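Local atomic coordinates of F1 capsule-anchoring protein (Yersinia pestis, PDB entry 2XET), a protein that acts as the outer-membrane usher Caf1A, whose C-terminal domain is important for assembly of the F1 capsular antigen. Residues Gly32-Gly35 against Asp36-Val40. Residues are numbered along the deposited sequence; the frame is centred on the assembly and turned at random.
Sequences GIVG and DNSGV. With SO4 (sulfate ion), chain C.
Val-34 lays its CG1 methyl, anti to the backbone N (chi1 173°), alongside the last residue of a tight chain reversal, 3.7 Å from Ser-38 CA. In Val-40 it is CG2 that reaches across to the other arm, coming within 3.7 Å of Ile-33 O. Both valines are buried and also touch Val-22 of strand 21-24, while Leu-8 and Leu-6 of strand 2-10 pack on Val-34 and Val-40 respectively. The side chain of Ile-33 is exposed.

The polar ties are made by the main chain. Gly-35 N donates a nearly straight bond to Gly-39 O (2.8 Å, 169° at the hydrogen), lying in the carbonyl plane. Gly-39 O also receives a CA-H...O contact from Val-34 CA at 3.4 Å, and a water held by Ile-33 O approaches it weakly. Gly-35 to Ser-38 form a type I beta turn closed by the longer bond from Ser-38 N to Gly-35 O (3.2 Å), whose donor sits above the carbonyl plane. A G1-type bulge follows, with Ser-38 at the position of positive phi (56°). Ser-38 turns its hydroxyl inward to Leu-8 O and Val-16 N. On the outer side, Asn-37 ND2 gives a 3.1 Å bond to O4 of a sulfate, which Arg-80 also binds.

The reversal thus links strands 32-33 and 39-45, the two outermost strands of the transthyretin-like beta fold. Main-chain bonds set the turn, and the buried serine hydroxyl, with its two hydrogen-bonding partners, ties it to strand 2-10; the sulfate, probably from the crystallisation liquor, says little about function.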
ATOM      1  N   GLY A  32      -3.021  -7.478   1.288  1.00  4.83           N
ATOM      2  CA  GLY A  32      -4.187  -7.034   0.514  1.00  4.88           C
ATOM      3  C   GLY A  32      -3.882  -7.051  -0.971  1.00  5.39           C
ATOM      4  O   GLY A  32      -2.776  -7.429  -1.371  1.00  5.02           O
ATOM      5  N   ILE A  33      -4.875  -6.684  -1.779  1.00  5.03           N
ATOM      6  CA  ILE A  33      -4.738  -6.714  -3.241  1.00  7.10           C
ATOM      7  C   ILE A  33      -5.195  -5.382  -3.826  1.00  7.08           C
ATOM      8  O   ILE A  33      -6.227  -4.843  -3.442  1.00  6.15           O
ATOM      9  CB  ILE A  33      -5.615  -7.823  -3.876  1.00  7.47           C
ATOM     10  CG1 ILE A  33      -5.463  -9.166  -3.139  1.00  7.55           C
ATOM     11  CG2 ILE A  33      -5.280  -7.986  -5.358  1.00  9.84           C
ATOM     12  CD1 ILE A  33      -6.560 -10.178  -3.509  1.00  8.23           C
ATOM     13  N   VAL A  34      -4.403  -4.844  -4.745  1.00  6.16           N
ATOM     14  CA  VAL A  34      -4.713  -3.546  -5.359  1.00  6.34           C
ATOM     15  C   VAL A  34      -5.868  -3.739  -6.339  1.00  5.89           C
ATOM     16  O   VAL A  34      -5.865  -4.677  -7.122  1.00  6.38           O
ATOM     17  CB  VAL A  34      -3.471  -2.981  -6.044  1.00  5.77           C
ATOM     18  CG1 VAL A  34      -3.803  -1.706  -6.843  1.00  8.27           C
ATOM     19  CG2 VAL A  34      -2.372  -2.697  -4.993  1.00  5.21           C
ATOM     20  N   GLY A  35      -6.888  -2.898  -6.212  1.00  6.52           N
ATOM     21  CA  GLY A  35      -8.097  -3.027  -7.034  1.00  6.12           C
ATOM     22  C   GLY A  35      -8.071  -2.194  -8.300  1.00  6.60           C
ATOM     23  O   GLY A  35      -6.999  -1.697  -8.708  1.00  6.88           O
ATOM     24  N   ASP A  36      -9.242  -2.041  -8.922  1.00  5.50           N
ATOM     25  CA  ASP A  36      -9.325  -1.412 -10.264  1.00  5.69           C
ATOM     26  C   ASP A  36      -9.261   0.120 -10.263  1.00  5.75           C
ATOM     27  O   ASP A  36      -9.234   0.726 -11.337  1.00  5.58           O
ATOM     28  CB  ASP A  36     -10.516  -1.929 -11.103  1.00  6.50           C
ATOM     29  CG  ASP A  36     -11.864  -1.603 -10.479  1.00  7.64           C
ATOM     30  OD1 ASP A  36     -11.940  -0.707  -9.619  1.00  7.22           O
ATOM     31  OD2 ASP A  36     -12.861  -2.250 -10.856  1.00 10.09           O
ATOM     32  N   ASN A  37      -9.232   0.732  -9.074  1.00  5.93           N
ATOM     33  CA  ASN A  37      -8.964   2.177  -8.917  1.00  5.36           C
ATOM     34  C   ASN A  37      -7.571   2.428  -8.273  1.00  5.34           C
ATOM     35  O   ASN A  37      -7.304   3.488  -7.691  1.00  5.45           O
ATOM     36  CB  ASN A  37     -10.078   2.842  -8.102  1.00  6.05           C
ATOM     37  CG  ASN A  37     -11.418   2.889  -8.837  1.00  6.43           C
ATOM     38  OD1 ASN A  37     -11.484   3.170 -10.026  1.00  8.05           O
ATOM     39  ND2 ASN A  37     -12.509   2.628  -8.107  1.00  7.88           N
ATOM     40  N   SER A  38      -6.689   1.427  -8.387  1.00  4.51           N
ATOM     41  CA  SER A  38      -5.325   1.530  -7.853  1.00  5.33           C
ATOM     42  C   SER A  38      -5.312   1.853  -6.358  1.00  5.30           C
ATOM     43  O   SER A  38      -4.453   2.607  -5.861  1.00  5.58           O
ATOM     44  CB  SER A  38      -4.488   2.547  -8.638  1.00  4.94           C
ATOM     45  OG  SER A  38      -3.106   2.377  -8.347  1.00  5.11           O
ATOM     46  N   GLY A  39      -6.288   1.272  -5.645  1.00  4.60           N
ATOM     47  CA  GLY A  39      -6.348   1.360  -4.191  1.00  6.28           C
ATOM     48  C   GLY A  39      -6.353   0.012  -3.485  1.00  5.71           C
ATOM     49  O   GLY A  39      -6.606  -1.046  -4.080  1.00  5.23           O
ATOM     50  N   VAL A  40      -6.044   0.056  -2.199  1.00  5.72           N
ATOM     51  CA  VAL A  40      -6.157  -1.111  -1.336  1.00  6.24           C
ATOM     52  C   VAL A  40      -6.723  -0.712   0.031  1.00  6.63           C
ATOM     53  O   VAL A  40      -6.491   0.405   0.504  1.00  6.15           O
ATOM     54  CB  VAL A  40      -4.775  -1.807  -1.195  1.00  5.72           C
ATOM     55  CG1 VAL A  40      -3.758  -0.869  -0.485  1.00  6.44           C
ATOM     56  CG2 VAL A  40      -4.913  -3.145  -0.457  1.00  7.03           C
TER
HETATM   57  S   SO4 C1090     -11.042   2.572  -4.163  1.00 12.71           S
HETATM   58  O1  SO4 C1090     -11.550   2.505  -2.794  1.00 14.02           O
HETATM   59  O2  SO4 C1090     -10.665   3.936  -4.545  1.00 16.13           O
HETATM   60  O3  SO4 C1090      -9.894   1.704  -4.319  1.00 11.93           O
HETATM   61  O4  SO4 C1090     -12.107   2.155  -5.072  1.00 13.12           O
HETATM   62  O   HOH W   1      -8.622  -3.784  -3.651  1.00 16.93           O